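Local coordinates for GGDEF family protein (Vibrio cholerae, PDB 5GZS) that is a diguanylate cyclase whose periplasmic portion binds arginine in a solute-binding-protein module and so probably senses it to adjust cyclic di-GMP synthesis, at residues K7-A12 against N41-A46; L20-A25 against I32-Y37; V117-H122 against V137-N142. All blocks are in the same frame, centred on the assembly; numbering follows the deposited sequence.

Interaction 1. Residues K7-A12 against N41-A46; sequences KVATEA and NDILVA. With ARG (arginine), chain B.
Ile43, on the helix that runs through 41-46, sets both branches of its side chain against Ala9, Thr10 and Glu11. The branches divide the work. CG2 lies 3.6 Å from Ala9 CB, and CG1 touches the same methyl. With CG1 anti to the carbonyl carbon (chi1 -77°) and the chain extended beyond it, CD1 is carried past Ala9 to the backbone, 3.7 Å from Thr10 C, and to Glu11, 3.7 Å from its CB. This buried part is van der Waals packing, of methyl on methyl and of CD1 on the peptide between Thr10 and Glu11. The helix turns its other side outward: Val45 is exposed, and Asn41 and Asp42 are partly so. Beyond Ile43 the chain of Glu11 bends at chi2 and carries its carboxylate into the ligand pocket, where OE2 accepts a hydrogen bond of 3.0 Å from NH2 of the bound arginine; Glu77 also binds this ligand. The packing of Ile43 on Glu11 thus borders directly on the site. Around the contact, strand 6-10 is paired with strand 32-36, Tyr37 touches both Ala9 and Ile43, and Ala55 lies against the same two residues, so helix 40-49 packs through Ile43 on strands 6-10 and 55-58.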
# COMPACT_ATOMS: atom_id res chain seq x y z
N LYS A 7 34.24 30.03 10.19
CA LYS A 7 34.13 29.52 8.84
C LYS A 7 33.00 28.51 8.75
O LYS A 7 33.05 27.45 9.37
CB LYS A 7 35.44 28.87 8.42
CG LYS A 7 36.65 29.73 8.62
CD LYS A 7 36.85 30.75 7.52
CE LYS A 7 38.21 31.43 7.72
NZ LYS A 7 38.62 32.31 6.59
N VAL A 8 31.96 28.85 7.99
CA VAL A 8 30.87 27.89 7.82
C VAL A 8 30.80 27.41 6.37
O VAL A 8 30.91 28.20 5.42
CB VAL A 8 29.52 28.47 8.30
CG1 VAL A 8 29.74 29.84 8.96
CG2 VAL A 8 28.50 28.53 7.18
N ALA A 9 30.67 26.10 6.23
CA ALA A 9 30.80 25.41 4.95
C ALA A 9 29.55 25.51 4.11
O ALA A 9 28.44 25.49 4.64
CB ALA A 9 31.14 23.93 5.19
N THR A 10 29.74 25.59 2.80
CA THR A 10 28.63 25.50 1.86
C THR A 10 28.91 24.70 0.59
O THR A 10 29.99 24.75 0.05
CB THR A 10 28.10 26.87 1.44
OG1 THR A 10 29.06 27.54 0.65
CG2 THR A 10 27.83 27.69 2.63
N GLU A 11 27.89 23.99 0.12
CA GLU A 11 27.98 23.23 -1.12
C GLU A 11 26.91 23.68 -2.12
O GLU A 11 25.72 23.55 -1.86
CB GLU A 11 27.85 21.73 -0.84
CG GLU A 11 28.43 20.84 -1.93
CD GLU A 11 27.54 19.65 -2.25
OE1 GLU A 11 27.62 19.14 -3.39
OE2 GLU A 11 26.78 19.23 -1.36
N ALA A 12 27.36 24.20 -3.26
CA ALA A 12 26.47 24.68 -4.28
C ALA A 12 25.59 25.77 -3.71
O ALA A 12 26.05 26.57 -2.95
CB ALA A 12 25.64 23.54 -4.81
N ASN A 41 31.10 15.75 0.85
CA ASN A 41 32.00 14.97 1.67
C ASN A 41 33.28 15.76 1.94
O ASN A 41 33.89 15.60 3.01
CB ASN A 41 32.25 13.64 0.98
CG ASN A 41 33.16 12.71 1.76
OD1 ASN A 41 34.39 12.78 1.64
ND2 ASN A 41 32.57 11.81 2.54
N ASP A 42 33.66 16.64 1.01
CA ASP A 42 34.65 17.69 1.29
C ASP A 42 34.26 18.49 2.53
O ASP A 42 35.11 18.80 3.35
CB ASP A 42 34.79 18.66 0.11
CG ASP A 42 35.71 18.15 -0.98
OD1 ASP A 42 36.05 16.94 -0.97
OD2 ASP A 42 36.09 18.96 -1.85
N ILE A 43 32.98 18.84 2.65
CA ILE A 43 32.51 19.61 3.80
C ILE A 43 32.74 18.81 5.08
O ILE A 43 33.33 19.32 6.03
CB ILE A 43 31.00 20.00 3.67
CG1 ILE A 43 30.82 21.17 2.69
CG2 ILE A 43 30.42 20.38 5.01
CD1 ILE A 43 29.40 21.63 2.54
N LEU A 44 32.31 17.55 5.10
CA LEU A 44 32.47 16.68 6.27
C LEU A 44 33.93 16.59 6.78
O LEU A 44 34.18 16.68 7.99
CB LEU A 44 31.94 15.27 5.98
CG LEU A 44 30.61 14.87 6.64
CD1 LEU A 44 29.52 15.85 6.27
CD2 LEU A 44 30.19 13.46 6.27
N VAL A 45 34.89 16.40 5.87
CA VAL A 45 36.28 16.30 6.28
C VAL A 45 36.76 17.63 6.86
O VAL A 45 37.54 17.65 7.81
CB VAL A 45 37.23 15.87 5.13
CG1 VAL A 45 37.24 16.88 3.99
CG2 VAL A 45 38.64 15.70 5.67
N ALA A 46 36.26 18.73 6.30
CA ALA A 46 36.63 20.05 6.76
C ALA A 46 36.24 20.20 8.22
O ALA A 46 36.98 20.79 9.01
CB ALA A 46 35.97 21.12 5.92
N ARG B . 21.55 15.59 5.22
CA ARG B . 22.12 14.47 4.48
C ARG B . 23.42 14.01 5.12
O ARG B . 23.84 12.86 4.97
CB ARG B . 22.34 14.84 3.03
CG ARG B . 23.36 15.94 2.82
CD ARG B . 23.23 16.45 1.40
NE ARG B . 24.24 17.44 1.07
CZ ARG B . 24.20 18.69 1.50
NH1 ARG B . 23.22 19.11 2.29
NH2 ARG B . 25.17 19.52 1.15
OXT ARG B . 24.09 14.78 5.79

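Interaction 2. Residues L20-A25 against I32-Y37; sequences LFDSIA and IEYVNY
Phe21, Asp22 and Ala25 of the helix 20-25 meet Ile32 and Tyr34 of the strand that follows it, within the beta-alpha-beta unit made of strand 6-10, helix 15-28 and strand 32-36. The unit belongs to the periplasmic binding protein fold, in which helices pack on a parallel sheet. The short helix and strand segments run nearly antiparallel, at 163°, with their axes 9.7 Å apart, as expected where a helix returns the chain to start the next parallel strand. Phe21 comes first. Its CB points at the strand and meets the phenol of Tyr34, with CB 3.2 Å from Tyr34 OH, while the ring swings off toward Val8 and Ile168, which it touches on strands 6-10 and 166-170. Ile32 CG1 sits at the edge of that ring, near its plane, 4.3 Å from Phe21 CD2. Asp22 supplies the polar part at the exposed margin of the contact. Its carboxylate, held beside the backbone N, turns OD1 to the tyrosine hydroxyl. The carboxylate and the phenol ring are turned 72° against each other, and the two side chains cross at about a right angle. One turn after Phe21, Ala25 closes the other end: its CB points at the strand and lies 3.7 Å from Ile32 CG1, where the two backbones also come nearest. Ile32 uses its branches separately: CG1 faces Phe21 and Ala25, and CG2 lies over one face of the Tyr34 ring, offset toward its rim, so the phenol has an apolar side chain on one face and a carboxylate at its hydroxyl. Tyr34 OH donates to Asp22 OD1 over 2.7 Å, coming from above the carboxylate, 49° out of its plane.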
# COMPACT_ATOMS: atom_id res chain seq x y z
N LEU A 20 19.94 30.59 7.49
CA LEU A 20 20.11 30.30 8.89
C LEU A 20 21.27 31.09 9.50
O LEU A 20 21.12 31.72 10.55
CB LEU A 20 20.30 28.80 9.08
CG LEU A 20 20.47 28.21 10.49
CD1 LEU A 20 19.31 28.59 11.42
CD2 LEU A 20 20.68 26.66 10.45
N PHE A 21 22.44 31.10 8.84
CA PHE A 21 23.61 31.72 9.47
C PHE A 21 23.67 33.24 9.34
O PHE A 21 24.23 33.87 10.21
CB PHE A 21 24.89 31.10 8.95
CG PHE A 21 25.32 29.92 9.75
CD1 PHE A 21 24.73 28.68 9.56
CD2 PHE A 21 26.28 30.05 10.75
CE1 PHE A 21 25.09 27.60 10.33
CE2 PHE A 21 26.67 28.98 11.52
CZ PHE A 21 26.07 27.75 11.32
N ASP A 22 23.10 33.81 8.28
CA ASP A 22 22.80 35.23 8.27
C ASP A 22 21.92 35.55 9.47
O ASP A 22 22.13 36.55 10.15
CB ASP A 22 22.05 35.65 7.00
CG ASP A 22 22.86 35.48 5.72
OD1 ASP A 22 24.09 35.22 5.81
OD2 ASP A 22 22.24 35.64 4.62
N SER A 23 20.91 34.73 9.74
CA SER A 23 20.00 35.08 10.80
C SER A 23 20.75 35.04 12.16
O SER A 23 20.60 35.92 12.99
CB SER A 23 18.78 34.16 10.80
OG SER A 23 17.84 34.56 11.80
N ILE A 24 21.61 34.04 12.32
CA ILE A 24 22.41 33.86 13.51
C ILE A 24 23.50 34.91 13.61
O ILE A 24 23.77 35.43 14.69
CB ILE A 24 23.05 32.48 13.54
CG1 ILE A 24 22.00 31.38 13.73
CG2 ILE A 24 24.12 32.41 14.61
CD1 ILE A 24 22.40 30.04 13.10
N ALA A 25 24.14 35.21 12.47
CA ALA A 25 25.26 36.14 12.47
C ALA A 25 24.76 37.43 13.05
O ALA A 25 25.39 38.03 13.91
CB ALA A 25 25.80 36.37 11.09
N ILE A 32 30.60 35.91 10.27
CA ILE A 32 30.51 34.66 9.55
C ILE A 32 31.31 34.80 8.28
O ILE A 32 31.43 35.90 7.73
CB ILE A 32 29.04 34.27 9.24
CG1 ILE A 32 28.33 33.80 10.52
CG2 ILE A 32 28.94 33.19 8.18
CD1 ILE A 32 29.25 33.05 11.50
N GLU A 33 31.91 33.70 7.85
CA GLU A 33 32.56 33.61 6.56
C GLU A 33 32.18 32.31 5.84
O GLU A 33 32.59 31.24 6.27
CB GLU A 33 34.07 33.66 6.73
CG GLU A 33 34.83 33.42 5.45
CD GLU A 33 36.28 33.78 5.57
OE1 GLU A 33 36.70 34.20 6.67
OE2 GLU A 33 37.01 33.65 4.56
N TYR A 34 31.43 32.41 4.76
CA TYR A 34 31.06 31.20 4.04
C TYR A 34 32.25 30.67 3.22
O TYR A 34 33.02 31.45 2.65
CB TYR A 34 29.83 31.42 3.16
CG TYR A 34 28.62 31.79 3.97
CD1 TYR A 34 27.95 30.84 4.71
CD2 TYR A 34 28.18 33.10 4.04
CE1 TYR A 34 26.87 31.18 5.48
CE2 TYR A 34 27.11 33.45 4.80
CZ TYR A 34 26.44 32.49 5.52
OH TYR A 34 25.34 32.85 6.29
N VAL A 35 32.37 29.35 3.19
CA VAL A 35 33.40 28.69 2.39
C VAL A 35 32.79 27.66 1.44
O VAL A 35 32.24 26.65 1.90
CB VAL A 35 34.44 28.03 3.32
CG1 VAL A 35 35.49 27.27 2.55
CG2 VAL A 35 35.11 29.10 4.17
N ASN A 36 32.85 27.91 0.13
CA ASN A 36 32.33 26.94 -0.85
C ASN A 36 33.18 25.68 -0.86
O ASN A 36 34.41 25.74 -0.97
CB ASN A 36 32.28 27.53 -2.26
CG ASN A 36 31.46 26.66 -3.26
OD1 ASN A 36 31.42 25.43 -3.16
ND2 ASN A 36 30.80 27.31 -4.22
N TYR A 37 32.53 24.53 -0.72
CA TYR A 37 33.20 23.24 -0.91
C TYR A 37 32.59 22.57 -2.12
O TYR A 37 31.37 22.52 -2.27
CB TYR A 37 33.06 22.35 0.32
CG TYR A 37 33.95 22.77 1.46
CD1 TYR A 37 35.25 22.30 1.55
CD2 TYR A 37 33.50 23.67 2.43
CE1 TYR A 37 36.08 22.68 2.59
CE2 TYR A 37 34.32 24.05 3.48
CZ TYR A 37 35.61 23.56 3.54
OH TYR A 37 36.45 23.92 4.56

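Interaction 3. Residues V117-H122 against V137-N142; sequences VEYEGH and VVDAIN. With ARG (arginine), chain B.
The phenol of Tyr119 reaches from the end of one strand to the side chains of Val137 and Asp139 on another, and its ring and hydroxyl make all the contacts between the two segments. Chi1 of 62° places CG between the backbone N and the carbonyl carbon, from where the ring extends to strand 137-140. Val137 meets the far part of the ring obliquely with both methyls: CG2 lies 3.5 Å from Tyr119 CE2, and CG1 packs against the hydroxyl end. Asp139, two residues along and on the same side of its strand, approaches from the ring edge, and its OD2 accepts a hydrogen bond of 3.1 Å from Tyr119 OH. The hydroxyl comes in from above the carboxylate, 58° out of its plane. The two strand segments of this solute-binding-protein fold diverge by 40° with axes 9.6 Å apart. Strand 94-98 lies between them: it pairs in parallel with 115-119, and Val138 is backbone-bonded to its Gly96; Tyr119 and Asp139 both touch Pro98 and so meet across it. Leu128 and Ala125 of helix 121-129 also touch the tyrosine ring. The second carboxylate oxygen is used within its own strand, with Ala140 N donating to Asp139 OD1 over 2.7 Å. This buried carboxylate is thereby gripped at both oxygens, which fixes its rotation and would favour the charged form. Just beyond, Ala140 and Asn142 line the pocket of the bound arginine: Ala140 CB lies 3.9 Å from the ligand CD, and Asn142 ND2 is hydrogen-bonded to the backbone oxygen of Glu11.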
# COMPACT_ATOMS: atom_id res chain seq x y z
N VAL A 117 25.33 4.74 -7.90
CA VAL A 117 26.65 5.06 -8.44
C VAL A 117 27.10 6.39 -7.85
O VAL A 117 26.46 7.44 -8.05
CB VAL A 117 26.65 5.16 -9.97
CG1 VAL A 117 28.09 5.30 -10.48
CG2 VAL A 117 25.95 3.97 -10.58
N GLU A 118 28.17 6.33 -7.06
CA GLU A 118 28.62 7.47 -6.26
C GLU A 118 29.28 8.54 -7.11
O GLU A 118 29.93 8.25 -8.11
CB GLU A 118 29.58 7.00 -5.17
CG GLU A 118 30.67 8.00 -4.83
CD GLU A 118 31.75 7.41 -3.94
OE1 GLU A 118 31.41 6.84 -2.89
OE2 GLU A 118 32.94 7.52 -4.31
N TYR A 119 29.11 9.79 -6.68
CA TYR A 119 29.73 10.91 -7.37
C TYR A 119 30.23 11.96 -6.37
O TYR A 119 29.98 11.87 -5.16
CB TYR A 119 28.74 11.54 -8.37
CG TYR A 119 27.47 12.12 -7.78
CD1 TYR A 119 27.50 13.31 -7.04
CD2 TYR A 119 26.24 11.52 -7.99
CE1 TYR A 119 26.36 13.84 -6.50
CE2 TYR A 119 25.08 12.06 -7.46
CZ TYR A 119 25.15 13.23 -6.71
OH TYR A 119 24.02 13.79 -6.16
N GLU A 120 30.96 12.95 -6.89
CA GLU A 120 31.43 14.07 -6.07
C GLU A 120 31.10 15.42 -6.68
O GLU A 120 31.73 15.83 -7.67
CB GLU A 120 32.93 13.98 -5.85
CG GLU A 120 33.35 12.89 -4.90
CD GLU A 120 34.75 13.14 -4.39
OE1 GLU A 120 35.10 14.33 -4.19
OE2 GLU A 120 35.50 12.16 -4.20
N GLY A 121 30.14 16.13 -6.08
CA GLY A 121 29.82 17.49 -6.46
C GLY A 121 28.86 17.58 -7.63
O GLY A 121 28.48 16.54 -8.19
N HIS A 122 28.49 18.81 -8.01
CA HIS A 122 27.40 19.07 -8.95
C HIS A 122 27.78 18.74 -10.38
O HIS A 122 26.93 18.29 -11.15
CB HIS A 122 26.94 20.54 -8.85
CG HIS A 122 26.18 21.04 -10.04
ND1 HIS A 122 26.75 21.89 -10.97
CD2 HIS A 122 24.90 20.85 -10.44
CE1 HIS A 122 25.85 22.19 -11.90
NE2 HIS A 122 24.73 21.57 -11.60
N VAL A 137 19.45 11.29 -10.16
CA VAL A 137 20.28 11.58 -9.01
C VAL A 137 19.42 12.00 -7.82
O VAL A 137 18.47 12.78 -7.97
CB VAL A 137 21.30 12.68 -9.34
CG1 VAL A 137 21.55 13.61 -8.14
CG2 VAL A 137 22.58 12.07 -9.91
N VAL A 138 19.74 11.47 -6.64
CA VAL A 138 19.07 11.91 -5.44
C VAL A 138 19.97 12.87 -4.67
O VAL A 138 21.05 12.49 -4.24
CB VAL A 138 18.66 10.71 -4.54
CG1 VAL A 138 18.29 11.18 -3.15
CG2 VAL A 138 17.49 9.96 -5.17
N ASP A 139 19.55 14.12 -4.53
CA ASP A 139 20.36 15.10 -3.80
C ASP A 139 19.54 16.24 -3.20
O ASP A 139 18.34 16.41 -3.48
CB ASP A 139 21.44 15.66 -4.71
CG ASP A 139 22.70 16.07 -3.95
OD1 ASP A 139 22.70 16.05 -2.69
OD2 ASP A 139 23.69 16.45 -4.62
N ALA A 140 20.20 17.05 -2.37
CA ALA A 140 19.54 18.10 -1.59
C ALA A 140 19.22 19.35 -2.40
O ALA A 140 19.57 19.46 -3.57
CB ALA A 140 20.38 18.47 -0.41
N ILE A 141 18.57 20.30 -1.73
CA ILE A 141 18.18 21.59 -2.31
C ILE A 141 19.37 22.34 -2.89
O ILE A 141 19.21 23.13 -3.82
CB ILE A 141 17.44 22.47 -1.25
CG1 ILE A 141 16.83 23.72 -1.89
CG2 ILE A 141 18.36 22.85 -0.11
CD1 ILE A 141 15.94 24.50 -0.95
N ASN A 142 20.57 22.09 -2.36
CA ASN A 142 21.81 22.66 -2.92
C ASN A 142 21.93 22.54 -4.44
O ASN A 142 22.50 23.40 -5.12
CB ASN A 142 23.02 22.00 -2.28
CG ASN A 142 22.99 22.10 -0.77
OD1 ASN A 142 22.12 21.51 -0.11
ND2 ASN A 142 23.93 22.84 -0.21
N ARG B . 21.55 15.59 5.22
CA ARG B . 22.12 14.47 4.48
C ARG B . 23.42 14.01 5.12
O ARG B . 23.84 12.86 4.97
CB ARG B . 22.34 14.84 3.03
CG ARG B . 23.36 15.94 2.82
CD ARG B . 23.23 16.45 1.40
NE ARG B . 24.24 17.44 1.07
CZ ARG B . 24.20 18.69 1.50
NH1 ARG B . 23.22 19.11 2.29
NH2 ARG B . 25.17 19.52 1.15
OXT ARG B . 24.09 14.78 5.79

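How the interactions relate
Interactions 1 and 3 are buried and flank the same arginine, whereas interaction 2 lies at the surface, nested along the chain inside the loop that interaction 1 closes. Interactions 1 and 2 share a sheet, since strands 6-10 and 32-36 are neighbours in it, and a salt bridge from Lys7 NZ to Glu33 OE1 ties them further. Interaction 3 stands apart from interaction 2, with nearest atoms about 7 Å away. Between its segments interaction 1 is packing alone, of aliphatic groups on one another and on the backbone. Interactions 2 and 3 each add a tyrosine-aspartate hydrogen bond to apolar packing, the same pairing occurring at the surface in 20-25/32-37 and buried in 117-122/137-142.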